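Local coordinates for ORF10 (Moritella marina, PDB 6RIW), which forms the ketosynthase-chain length factor didomain of a polyunsaturated fatty acid synthase and probably catalyses condensation steps of fatty acid biosynthesis, at residues P302-K305 against G306-V310; V341-R344 against S345-T348; L620-I623 against A624-G627. One frame throughout, in Å; residues are numbered along the deposited sequence.

Interaction 1 (P302-K305 against G306-V310); sequences PNTK and GQVLV
Pro-302 to Lys-305 meet Gly-306 to Leu-309 at the N-terminal cap and first turn of helix 304-318, a local contact on the ketosynthase half of the didomain. Asn-303 occupies the N-cap. Its OD1 accepts from Lys-305 N at 3.0 Å with an N-H...O angle of 158°, closing an Asx turn in which the donor stands 34° off the side-chain carbonyl plane. Its backbone O receives two weak bonds, from Gly-306 N at 3.2 Å and from Gln-307 N. Regular helical bonding follows: Val-308 N reaches Thr-304 O at 3.0 Å and Leu-309 N reaches Lys-305 O. In this thiolase-type fold the capped turn packs against helix 336-350. Gln-307 CG lies 3.5 Å from Asn-303 O, and the chain, extended beyond it, brings NE2 to 3.5 Å from Pro-302 CB, while OE1 is hydrogen-bonded to Ser-345. Thr-304 OG1 also hydrogen-bonds Ser-345; the Thr-304 and Val-308 side chains lie side by side, OG1 to CG2 4.2 Å. Lys-305 has CG between the backbone N and the carbonyl carbon (chi1 72°), 3.1 Å from Gly-306 N, and bends at chi3 and chi4 turn NZ to Asp-293 O and a salt bridge with Asp-654 of the chain length factor half.

Interaction 2 (V341-R344 against S345-T348); sequences VELR and SMET
Ser-345 N, Met-346 N and Glu-347 N donate to the carbonyls of Val-341, Glu-342 and Leu-343 four residues back, and Thr-348 N closes on Arg-344 O at 2.8 Å (N-H...O 167°), which is regular alpha-helical geometry. The side-chain contact centres on Met-346. Its CG sits beside the backbone N (chi1 -63°) and 3.2 Å from Glu-342 O, and the bend at chi3 (-85°) folds the terminal methyl back along the preceding turn. There CE comes 3.9 Å from Glu-342 CG and 4.1 Å from Leu-343 CD2, crossing both side chains at a slant. The aliphatic part of Glu-342 therefore does apolar work, while its extended chain carries the carboxylate on past the CG contact: OE1 accepts from Ala-332 N and OE2 from His-331 N, two bonds that fix the rotation of the group. Glu-347 is likewise gripped at both oxygens, by Asn-404 and Ser-402. Arg-344 NE stays 6.2 Å from Glu-347 OE2, so no salt bridge joins them. Helix 336-350 is the crossover of a beta-alpha-beta unit between the neighbouring parallel strands 327-329 and 358-360. Leu-343 and Met-346 pack on Leu-359 of the latter strand, Glu-342 lies against Phe-438 of strand 432-439, and Val-341, Ser-345 and Thr-348 face helix 304-318.

Interaction 3 (L620-I623 against A624-G627); sequences LTNI and AKDG
Thr-621 sets CG2 anti to its own backbone N, and Lys-625, with CG beside its backbone N (chi1 -77°) and the chain extended beyond, runs alongside it in the same direction. The methyl consequently lies against the lysine methylenes, CG2 to CE 3.8 Å, and Lys-625 CG passes 3.3 Å from Thr-621 O. That same carbonyl accepts from Lys-625 N at 2.9 Å, with an N-H...O angle of 165°. At the far end, one water links the turns: it donates to Asn-622 OD1 at 2.9 Å and accepts from Lys-625 NZ at 2.9 Å. NZ is also bonded to Thr-598 and salt-bridged to Asp-56. A methionine in place of Lys-625 would probably leave Asp-56 without this counter-charge, and Thr-598 and the water without their bonds to NZ. At the next residue, Asp-626 N bonds Asn-622 O, and the carboxylate pairs with Arg-594. Leu-620 and Ala-624 line a face touching helices 597-608 and 129-148. This is i to i+4 pairing on helix 614-628 of the chain length factor half; as Asp-56 and helix 129-148 belong to the ketosynthase half, the helix lies where the two thiolase-type domains meet.

In the fold
Interactions 1 and 2 belong to adjoining helices of the ketosynthase half, their centres 9 Å apart; interaction 3 is on a chain length factor helix, with nearest atoms about 31 Å from the first and 35 Å from the second. The first pair touch directly, through the Ser-345 hydroxyl. Interaction 1 is a partly buried helix start ruled by capping. Interaction 2 is more buried and mixes methionine packing with carboxylates bonded to neighbouring loops. Interaction 3, though mostly buried, has exposed Asn-622 and Asp-626 and combines a methyl contact with water and charge. Lys-305 of interaction 1 and Lys-625 of interaction 3 each pair with an acid outside their own contact, in the other half of the didomain.

Interaction 1 (P302-K305 against G306-V310)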
loop_
_atom_site.group_PDB
_atom_site.type_symbol
_atom_site.label_atom_id
_atom_site.label_comp_id
_atom_site.label_asym_id
_atom_site.label_seq_id
_atom_site.Cartn_x
_atom_site.Cartn_y
_atom_site.Cartn_z
ATOM N N PRO A 302 -15.564 1.246 -13.529
ATOM C CA PRO A 302 -15.719 2.674 -13.223
ATOM C C PRO A 302 -17.177 3.111 -13.249
ATOM O O PRO A 302 -18.015 2.537 -13.948
ATOM C CB PRO A 302 -14.933 3.361 -14.342
ATOM C CG PRO A 302 -15.042 2.389 -15.494
ATOM C CD PRO A 302 -15.042 1.017 -14.890
ATOM N N ASN A 303 -17.459 4.151 -12.468
ATOM C CA ASN A 303 -18.794 4.716 -12.305
ATOM C C ASN A 303 -18.746 6.159 -12.777
ATOM O O ASN A 303 -17.994 6.970 -12.228
ATOM C CB ASN A 303 -19.240 4.636 -10.842
ATOM C CG ASN A 303 -20.722 4.913 -10.649
ATOM O OD1 ASN A 303 -21.326 5.696 -11.384
ATOM N ND2 ASN A 303 -21.313 4.280 -9.629
ATOM N N THR A 304 -19.543 6.486 -13.794
ATOM C CA THR A 304 -19.474 7.843 -14.321
ATOM C C THR A 304 -19.855 8.886 -13.266
ATOM O O THR A 304 -19.352 10.013 -13.313
ATOM C CB THR A 304 -20.355 7.972 -15.572
ATOM O OG1 THR A 304 -20.171 9.273 -16.158
ATOM C CG2 THR A 304 -21.828 7.756 -15.228
ATOM N N LYS A 305 -20.689 8.530 -12.282
ATOM C CA LYS A 305 -21.106 9.536 -11.297
ATOM C C LYS A 305 -19.922 10.042 -10.475
ATOM O O LYS A 305 -19.820 11.244 -10.201
ATOM C CB LYS A 305 -22.204 8.990 -10.377
ATOM C CG LYS A 305 -21.746 7.940 -9.360
ATOM C CD LYS A 305 -22.912 7.187 -8.694
ATOM C CE LYS A 305 -23.301 7.792 -7.368
ATOM N NZ LYS A 305 -22.620 7.071 -6.241
ATOM N N GLY A 306 -19.010 9.146 -10.079
ATOM C CA GLY A 306 -17.846 9.586 -9.328
ATOM C C GLY A 306 -16.880 10.397 -10.162
ATOM O O GLY A 306 -16.193 11.284 -9.638
ATOM N N GLN A 307 -16.792 10.102 -11.466
ATOM C CA GLN A 307 -15.887 10.850 -12.332
ATOM C C GLN A 307 -16.378 12.270 -12.566
ATOM O O GLN A 307 -15.592 13.218 -12.505
ATOM C CB GLN A 307 -15.709 10.115 -13.660
ATOM C CG GLN A 307 -15.172 8.677 -13.454
ATOM C CD GLN A 307 -14.970 7.935 -14.762
ATOM O OE1 GLN A 307 -15.384 8.414 -15.828
ATOM N NE2 GLN A 307 -14.345 6.749 -14.691
ATOM N N VAL A 308 -17.660 12.438 -12.894
ATOM C CA VAL A 308 -18.197 13.793 -12.993
ATOM C C VAL A 308 -17.995 14.536 -11.673
ATOM O O VAL A 308 -17.583 15.700 -11.657
ATOM C CB VAL A 308 -19.685 13.748 -13.407
ATOM C CG1 VAL A 308 -20.327 15.142 -13.287
ATOM C CG2 VAL A 308 -19.826 13.198 -14.832
ATOM N N LEU A 309 -18.224 13.855 -10.543
ATOM C CA LEU A 309 -18.068 14.523 -9.254
ATOM C C LEU A 309 -16.645 15.038 -9.052
ATOM O O LEU A 309 -16.452 16.165 -8.585
ATOM C CB LEU A 309 -18.469 13.584 -8.119
ATOM C CG LEU A 309 -18.279 14.126 -6.697
ATOM C CD1 LEU A 309 -19.173 15.359 -6.400
ATOM C CD2 LEU A 309 -18.516 13.018 -5.671
ATOM N N VAL A 310 -15.628 14.235 -9.383
ATOM C CA VAL A 310 -14.267 14.722 -9.147
ATOM C C VAL A 310 -13.943 15.906 -10.062
ATOM O O VAL A 310 -13.203 16.816 -9.665
ATOM C CB VAL A 310 -13.229 13.583 -9.275
ATOM C CG1 VAL A 310 -12.844 13.315 -10.725
ATOM C CG2 VAL A 310 -11.990 13.923 -8.463
#

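Interaction 2 (V341-R344 against S345-T348)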
loop_
_atom_site.group_PDB
_atom_site.type_symbol
_atom_site.label_atom_id
_atom_site.label_comp_id
_atom_site.label_asym_id
_atom_site.label_seq_id
_atom_site.Cartn_x
_atom_site.Cartn_y
_atom_site.Cartn_z
ATOM N N VAL A 341 -16.657 4.875 -20.547
ATOM C CA VAL A 341 -17.167 5.567 -19.364
ATOM C C VAL A 341 -16.474 6.911 -19.186
ATOM O O VAL A 341 -17.126 7.921 -18.893
ATOM C CB VAL A 341 -17.035 4.688 -18.105
ATOM C CG1 VAL A 341 -17.341 5.516 -16.853
ATOM C CG2 VAL A 341 -17.996 3.510 -18.170
ATOM N N GLU A 342 -15.144 6.957 -19.355
ATOM C CA GLU A 342 -14.436 8.224 -19.206
ATOM C C GLU A 342 -14.870 9.229 -20.270
ATOM O O GLU A 342 -14.986 10.431 -19.992
ATOM C CB GLU A 342 -12.915 8.014 -19.259
ATOM C CG GLU A 342 -12.118 9.338 -19.197
ATOM C CD GLU A 342 -10.599 9.154 -19.022
ATOM O OE1 GLU A 342 -10.077 8.071 -19.377
ATOM O OE2 GLU A 342 -9.937 10.096 -18.521
ATOM N N LEU A 343 -15.115 8.759 -21.502
ATOM C CA LEU A 343 -15.589 9.673 -22.540
ATOM C C LEU A 343 -16.987 10.191 -22.214
ATOM O O LEU A 343 -17.298 11.357 -22.480
ATOM C CB LEU A 343 -15.573 8.985 -23.908
ATOM C CG LEU A 343 -14.190 8.841 -24.546
ATOM C CD1 LEU A 343 -14.197 7.830 -25.703
ATOM C CD2 LEU A 343 -13.684 10.203 -25.002
ATOM N N ARG A 344 -17.828 9.349 -21.618
ATOM C CA ARG A 344 -19.152 9.806 -21.205
ATOM C C ARG A 344 -19.049 10.849 -20.103
ATOM O O ARG A 344 -19.728 11.886 -20.154
ATOM C CB ARG A 344 -19.997 8.618 -20.749
ATOM C CG ARG A 344 -21.320 9.004 -20.087
ATOM C CD ARG A 344 -22.187 7.796 -19.813
ATOM N NE ARG A 344 -23.477 8.151 -19.211
ATOM C CZ ARG A 344 -24.249 7.306 -18.524
ATOM N NH1 ARG A 344 -23.872 6.047 -18.342
ATOM N NH2 ARG A 344 -25.400 7.718 -18.006
ATOM N N SER A 345 -18.204 10.584 -19.095
ATOM C CA SER A 345 -18.006 11.526 -17.998
ATOM C C SER A 345 -17.554 12.879 -18.511
ATOM O O SER A 345 -18.062 13.920 -18.083
ATOM C CB SER A 345 -16.965 10.970 -17.021
ATOM O OG SER A 345 -17.460 9.803 -16.409
ATOM N N MET A 346 -16.579 12.889 -19.418
ATOM C CA MET A 346 -16.079 14.160 -19.924
ATOM C C MET A 346 -17.129 14.859 -20.774
ATOM O O MET A 346 -17.225 16.091 -20.762
ATOM C CB MET A 346 -14.810 13.937 -20.723
ATOM C CG MET A 346 -13.675 13.370 -19.895
ATOM S SD MET A 346 -12.102 13.708 -20.693
ATOM C CE MET A 346 -12.088 12.293 -21.811
ATOM N N GLU A 347 -17.916 14.087 -21.520
ATOM C CA GLU A 347 -18.994 14.683 -22.306
ATOM C C GLU A 347 -20.010 15.352 -21.390
ATOM O O GLU A 347 -20.383 16.515 -21.595
ATOM C CB GLU A 347 -19.662 13.610 -23.166
ATOM C CG GLU A 347 -21.035 14.011 -23.709
ATOM C CD GLU A 347 -21.733 12.856 -24.379
ATOM O OE1 GLU A 347 -21.323 12.498 -25.507
ATOM O OE2 GLU A 347 -22.673 12.294 -23.771
ATOM N N THR A 348 -20.427 14.641 -20.339
ATOM C CA THR A 348 -21.398 15.190 -19.400
ATOM C C THR A 348 -20.922 16.512 -18.810
ATOM O O THR A 348 -21.684 17.483 -18.749
ATOM C CB THR A 348 -21.664 14.179 -18.294
ATOM O OG1 THR A 348 -22.262 13.009 -18.863
ATOM C CG2 THR A 348 -22.569 14.772 -17.223
#

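Interaction 3 (L620-I623 against A624-G627)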
loop_
_atom_site.group_PDB
_atom_site.type_symbol
_atom_site.label_atom_id
_atom_site.label_comp_id
_atom_site.label_asym_id
_atom_site.label_seq_id
_atom_site.Cartn_x
_atom_site.Cartn_y
_atom_site.Cartn_z
ATOM N N LEU A 620 0.502 -34.952 -10.518
ATOM C CA LEU A 620 1.385 -34.752 -9.374
ATOM C C LEU A 620 1.524 -33.267 -9.041
ATOM O O LEU A 620 1.489 -32.872 -7.863
ATOM C CB LEU A 620 2.753 -35.356 -9.672
ATOM C CG LEU A 620 3.799 -35.235 -8.565
ATOM C CD1 LEU A 620 3.379 -36.009 -7.344
ATOM C CD2 LEU A 620 5.123 -35.746 -9.094
ATOM N N THR A 621 1.717 -32.440 -10.068
ATOM C CA THR A 621 1.836 -30.997 -9.864
ATOM C C THR A 621 0.562 -30.430 -9.246
ATOM O O THR A 621 0.625 -29.627 -8.311
ATOM C CB THR A 621 2.160 -30.307 -11.191
ATOM O OG1 THR A 621 3.372 -30.868 -11.733
ATOM C CG2 THR A 621 2.385 -28.825 -10.971
ATOM N N ASN A 622 -0.600 -30.875 -9.717
ATOM C CA ASN A 622 -1.865 -30.358 -9.188
ATOM C C ASN A 622 -2.065 -30.726 -7.721
ATOM O O ASN A 622 -2.619 -29.932 -6.947
ATOM C CB ASN A 622 -3.025 -30.884 -10.027
ATOM C CG ASN A 622 -3.155 -30.159 -11.343
ATOM O OD1 ASN A 622 -2.637 -29.047 -11.503
ATOM N ND2 ASN A 622 -3.837 -30.781 -12.303
ATOM N N ILE A 623 -1.626 -31.920 -7.322
ATOM C CA ILE A 623 -1.749 -32.329 -5.925
ATOM C C ILE A 623 -0.912 -31.423 -5.030
ATOM O O ILE A 623 -1.374 -30.960 -3.981
ATOM C CB ILE A 623 -1.339 -33.799 -5.750
ATOM C CG1 ILE A 623 -2.303 -34.739 -6.485
ATOM C CG2 ILE A 623 -1.277 -34.173 -4.259
ATOM C CD1 ILE A 623 -1.711 -36.136 -6.600
ATOM N N ALA A 624 0.339 -31.181 -5.427
ATOM C CA ALA A 624 1.215 -30.291 -4.660
ATOM C C ALA A 624 0.667 -28.867 -4.628
ATOM O O ALA A 624 0.663 -28.230 -3.568
ATOM C CB ALA A 624 2.629 -30.308 -5.252
ATOM N N LYS A 625 0.216 -28.352 -5.778
ATOM C CA LYS A 625 -0.323 -26.992 -5.847
ATOM C C LYS A 625 -1.502 -26.814 -4.899
ATOM O O LYS A 625 -1.594 -25.812 -4.168
ATOM C CB LYS A 625 -0.760 -26.680 -7.277
ATOM C CG LYS A 625 0.387 -26.366 -8.250
ATOM C CD LYS A 625 -0.222 -26.054 -9.605
ATOM C CE LYS A 625 0.808 -25.425 -10.555
ATOM N NZ LYS A 625 0.269 -25.401 -11.949
ATOM N N ASP A 626 -2.441 -27.767 -4.922
ATOM C CA ASP A 626 -3.634 -27.642 -4.088
ATOM C C ASP A 626 -3.298 -27.688 -2.606
ATOM O O ASP A 626 -4.056 -27.145 -1.790
ATOM C CB ASP A 626 -4.633 -28.736 -4.442
ATOM C CG ASP A 626 -5.307 -28.497 -5.781
ATOM O OD1 ASP A 626 -5.130 -27.394 -6.362
ATOM O OD2 ASP A 626 -6.009 -29.415 -6.268
ATOM N N GLY A 627 -2.166 -28.293 -2.245
ATOM C CA GLY A 627 -1.723 -28.244 -0.868
ATOM C C GLY A 627 -1.338 -26.846 -0.422
ATOM O O GLY A 627 -1.538 -26.486 0.740
HETATM O O HOH W 1 -0.436 -28.054 -13.017
#